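Local coordinates for shikimate dehydrogenase-like protein HI_0607 (Haemophilus influenzae, PDB 1NPY) that catalyses the NADP(+)-dependent oxidation of shikimate to 3-dehydroshikimate in vitro, though so weakly that shikimate may not be its biological substrate, at residues Gly14-Asn25 with Phe35-Gln43. Residues are numbered along the deposited sequence; the frame is centred on the assembly and turned at random.
Sequences GRPSNFGTTFHN and FIYKAFTTQ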
loop_
_atom_site.group_PDB
_atom_site.type_symbol
_atom_site.label_atom_id
_atom_site.label_comp_id
_atom_site.label_asym_id
_atom_site.label_seq_id
_atom_site.Cartn_x
_atom_site.Cartn_y
_atom_site.Cartn_z
ATOM N N GLY A 14 7.460 -13.147 -5.210
ATOM C CA GLY A 14 8.355 -13.667 -6.230
ATOM C C GLY A 14 9.773 -13.184 -5.996
ATOM O O GLY A 14 10.740 -13.887 -6.354
ATOM N N ARG A 15 9.898 -12.016 -5.363
ATOM C CA ARG A 15 11.192 -11.413 -5.052
ATOM C C ARG A 15 11.156 -10.863 -3.630
ATOM O O ARG A 15 10.851 -9.687 -3.411
ATOM C CB ARG A 15 11.555 -10.298 -6.049
ATOM C CG ARG A 15 11.924 -10.817 -7.441
ATOM C CD ARG A 15 12.904 -11.994 -7.494
ATOM N NE ARG A 15 14.294 -11.626 -7.238
ATOM C CZ ARG A 15 15.057 -10.922 -8.064
ATOM N NH1 ARG A 15 14.580 -10.459 -9.215
ATOM N NH2 ARG A 15 16.312 -10.659 -7.719
ATOM N N PRO A 16 11.413 -11.737 -2.663
ATOM C CA PRO A 16 11.371 -11.307 -1.263
ATOM C C PRO A 16 12.306 -10.149 -0.922
ATOM O O PRO A 16 13.431 -10.007 -1.437
ATOM C CB PRO A 16 11.776 -12.565 -0.491
ATOM C CG PRO A 16 11.498 -13.732 -1.401
ATOM C CD PRO A 16 11.726 -13.171 -2.781
ATOM N N SER A 17 11.777 -9.295 -0.053
ATOM C CA SER A 17 12.506 -8.185 0.529
ATOM C C SER A 17 12.821 -8.503 1.997
ATOM O O SER A 17 12.316 -9.471 2.567
ATOM C CB SER A 17 11.672 -6.913 0.389
ATOM O OG SER A 17 11.913 -5.977 1.421
ATOM N N ASN A 18 13.728 -7.726 2.574
ATOM C CA ASN A 18 14.037 -7.851 3.991
ATOM C C ASN A 18 13.245 -6.918 4.888
ATOM O O ASN A 18 13.394 -7.012 6.098
ATOM C CB ASN A 18 15.511 -7.621 4.280
ATOM C CG ASN A 18 16.299 -8.916 4.279
ATOM O OD1 ASN A 18 15.895 -9.896 4.909
ATOM N ND2 ASN A 18 17.437 -8.918 3.598
ATOM N N PHE A 19 12.427 -6.057 4.296
ATOM C CA PHE A 19 11.737 -5.035 5.080
ATOM C C PHE A 19 10.903 -5.674 6.185
ATOM O O PHE A 19 11.093 -5.387 7.351
ATOM C CB PHE A 19 10.831 -4.128 4.234
ATOM C CG PHE A 19 9.991 -3.204 5.086
ATOM C CD1 PHE A 19 10.547 -2.061 5.622
ATOM C CD2 PHE A 19 8.679 -3.522 5.396
ATOM C CE1 PHE A 19 9.819 -1.232 6.434
ATOM C CE2 PHE A 19 7.938 -2.697 6.216
ATOM C CZ PHE A 19 8.513 -1.554 6.729
ATOM N N GLY A 20 9.963 -6.547 5.833
ATOM C CA GLY A 20 9.032 -7.070 6.825
ATOM C C GLY A 20 9.698 -7.940 7.872
ATOM O O GLY A 20 9.368 -7.877 9.070
ATOM N N THR A 21 10.639 -8.788 7.471
ATOM C CA THR A 21 11.383 -9.621 8.414
ATOM C C THR A 21 12.098 -8.742 9.448
ATOM O O THR A 21 12.055 -9.017 10.650
ATOM C CB THR A 21 12.367 -10.550 7.687
ATOM O OG1 THR A 21 11.644 -11.364 6.758
ATOM C CG2 THR A 21 13.052 -11.526 8.615
ATOM N N THR A 22 12.688 -7.636 9.012
ATOM C CA THR A 22 13.352 -6.743 9.963
ATOM C C THR A 22 12.380 -6.043 10.918
ATOM O O THR A 22 12.509 -6.089 12.142
ATOM C CB THR A 22 14.190 -5.729 9.168
ATOM O OG1 THR A 22 15.169 -6.442 8.401
ATOM C CG2 THR A 22 15.016 -4.857 10.092
ATOM N N PHE A 23 11.339 -5.487 10.315
ATOM C CA PHE A 23 10.332 -4.644 10.971
ATOM C C PHE A 23 9.502 -5.452 11.947
ATOM O O PHE A 23 9.357 -5.066 13.105
ATOM C CB PHE A 23 9.430 -4.058 9.881
ATOM C CG PHE A 23 8.380 -3.102 10.347
ATOM C CD1 PHE A 23 8.687 -1.767 10.548
ATOM C CD2 PHE A 23 7.064 -3.497 10.519
ATOM C CE1 PHE A 23 7.694 -0.858 10.950
ATOM C CE2 PHE A 23 6.084 -2.587 10.886
ATOM C CZ PHE A 23 6.416 -1.267 11.147
ATOM N N HIS A 24 8.918 -6.559 11.487
ATOM C CA HIS A 24 8.050 -7.318 12.391
ATOM C C HIS A 24 8.802 -7.955 13.574
ATOM O O HIS A 24 8.353 -7.937 14.730
ATOM C CB HIS A 24 7.260 -8.381 11.615
ATOM C CG HIS A 24 6.165 -7.835 10.755
ATOM N ND1 HIS A 24 6.357 -7.462 9.441
ATOM C CD2 HIS A 24 4.838 -7.712 10.988
ATOM C CE1 HIS A 24 5.210 -7.040 8.936
ATOM N NE2 HIS A 24 4.268 -7.200 9.851
ATOM N N ASN A 25 9.971 -8.530 13.311
ATOM C CA ASN A 25 10.758 -9.142 14.362
ATOM C C ASN A 25 11.223 -8.138 15.418
ATOM O O ASN A 25 11.174 -8.421 16.618
ATOM C CB ASN A 25 11.943 -9.954 13.822
ATOM C CG ASN A 25 11.513 -11.272 13.169
ATOM O OD1 ASN A 25 11.846 -11.525 12.002
ATOM N ND2 ASN A 25 10.764 -12.093 13.889
ATOM N N PHE A 35 6.419 -14.583 18.802
ATOM C CA PHE A 35 6.175 -14.586 17.361
ATOM C C PHE A 35 7.547 -14.429 16.705
ATOM O O PHE A 35 8.443 -13.784 17.268
ATOM C CB PHE A 35 5.350 -13.380 16.921
ATOM C CG PHE A 35 3.848 -13.531 17.001
ATOM C CD1 PHE A 35 3.189 -13.609 18.222
ATOM C CD2 PHE A 35 3.080 -13.495 15.846
ATOM C CE1 PHE A 35 1.816 -13.710 18.284
ATOM C CE2 PHE A 35 1.721 -13.585 15.892
ATOM C CZ PHE A 35 1.080 -13.709 17.117
ATOM N N ILE A 36 7.687 -15.002 15.511
ATOM C CA ILE A 36 8.775 -14.735 14.570
ATOM C C ILE A 36 8.219 -14.507 13.175
ATOM O O ILE A 36 7.114 -14.956 12.836
ATOM C CB ILE A 36 9.797 -15.875 14.512
ATOM C CG1 ILE A 36 9.124 -17.206 14.177
ATOM C CG2 ILE A 36 10.586 -15.926 15.791
ATOM C CD1 ILE A 36 10.077 -18.332 13.750
ATOM N N TYR A 37 8.953 -13.747 12.365
ATOM C CA TYR A 37 8.539 -13.440 11.011
ATOM C C TYR A 37 9.648 -13.850 10.031
ATOM O O TYR A 37 10.829 -13.638 10.318
ATOM C CB TYR A 37 8.344 -11.935 10.838
ATOM C CG TYR A 37 7.577 -11.504 9.601
ATOM C CD1 TYR A 37 6.216 -11.196 9.682
ATOM C CD2 TYR A 37 8.183 -11.383 8.349
ATOM C CE1 TYR A 37 5.493 -10.773 8.589
ATOM C CE2 TYR A 37 7.470 -10.932 7.250
ATOM C CZ TYR A 37 6.126 -10.601 7.377
ATOM O OH TYR A 37 5.367 -10.135 6.333
ATOM N N LYS A 38 9.266 -14.448 8.911
ATOM C CA LYS A 38 10.223 -14.661 7.822
ATOM C C LYS A 38 9.574 -14.549 6.453
ATOM O O LYS A 38 8.441 -14.985 6.250
ATOM C CB LYS A 38 10.877 -16.036 7.950
ATOM C CG LYS A 38 12.168 -16.139 7.155
ATOM C CD LYS A 38 12.738 -17.546 7.185
ATOM C CE LYS A 38 12.426 -18.291 5.898
ATOM N NZ LYS A 38 13.148 -17.735 4.704
ATOM N N ALA A 39 10.291 -13.951 5.501
ATOM C CA ALA A 39 9.891 -13.963 4.105
ATOM C C ALA A 39 10.227 -15.293 3.434
ATOM O O ALA A 39 11.302 -15.879 3.616
ATOM C CB ALA A 39 10.580 -12.819 3.370
ATOM N N PHE A 40 9.290 -15.720 2.598
ATOM C CA PHE A 40 9.424 -16.938 1.812
ATOM C C PHE A 40 9.111 -16.642 0.356
ATOM O O PHE A 40 8.587 -15.588 -0.002
ATOM C CB PHE A 40 8.468 -18.024 2.308
ATOM C CG PHE A 40 8.751 -18.585 3.677
ATOM C CD1 PHE A 40 9.300 -19.845 3.838
ATOM C CD2 PHE A 40 8.328 -17.925 4.815
ATOM C CE1 PHE A 40 9.494 -20.391 5.093
ATOM C CE2 PHE A 40 8.511 -18.474 6.071
ATOM C CZ PHE A 40 9.091 -19.719 6.219
ATOM N N THR A 41 9.452 -17.565 -0.533
ATOM C CA THR A 41 8.995 -17.535 -1.911
ATOM C C THR A 41 8.455 -18.916 -2.254
ATOM O O THR A 41 8.529 -19.860 -1.467
ATOM C CB THR A 41 10.101 -17.119 -2.884
ATOM O OG1 THR A 41 9.555 -16.856 -4.193
ATOM C CG2 THR A 41 11.114 -18.259 -3.005
ATOM N N THR A 42 7.834 -18.994 -3.422
ATOM C CA THR A 42 7.244 -20.231 -3.904
ATOM C C THR A 42 7.016 -20.124 -5.395
ATOM O O THR A 42 6.985 -19.018 -5.954
ATOM C CB THR A 42 5.883 -20.505 -3.197
ATOM O OG1 THR A 42 5.331 -21.773 -3.567
ATOM C CG2 THR A 42 4.821 -19.492 -3.612
ATOM N N GLN A 43 6.957 -21.298 -6.013
ATOM C CA GLN A 43 6.497 -21.422 -7.393
ATOM C C GLN A 43 5.190 -22.195 -7.472
ATOM O O GLN A 43 4.727 -22.551 -8.562
ATOM C CB GLN A 43 7.571 -22.081 -8.263
ATOM C CG GLN A 43 8.898 -21.342 -8.318
ATOM C CD GLN A 43 9.793 -21.987 -9.339
ATOM O OE1 GLN A 43 10.505 -22.942 -9.022
ATOM N NE2 GLN A 43 9.694 -21.537 -10.584
#
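Tyr37 on strand 35-40 lies flat against His24 and the backbone of Gly20 on helix 19-31, within the beta-alpha-beta unit formed with strand 7-12 in the substrate-binding domain. The helix segment runs antiparallel to the strand, as expected for such a crossover, with the two axes 7.0 Å apart. Followed outward, Tyr37 begins with CB against His24 CB at 3.8 Å. CG, anti to the backbone N (chi1 -165°), lies over His24 CB; CD1 then meets His24 CG, and CE1 sits over the centre of the imidazole, 3.5 Å from His24 ND1. Along the other edge of the ring, CD2 and CE2 run beside the Gly20-Thr21 peptide, whose Gly20 O lies over the same face as His24; OH ends near His24 CE1 at 4.0 Å. The rings of His24 and Tyr37 form an offset stack, planes at 7°, centroids 4.2 Å apart. His24 is held in this pose by its own helix: ND1 donates to Gly20 O, which lies in the imidazole plane, while His24 N donates to the same oxygen. Phe23 CD2 sits above the opposite imidazole face, toward its rim. Farther along, Pro16 CB packs on Ala39 CB, and Thr21 OG1, at the edge of the Tyr37 ring, accepts a weak hydrogen bond from Ala39 N (3.2 Å, 135° at the hydrogen).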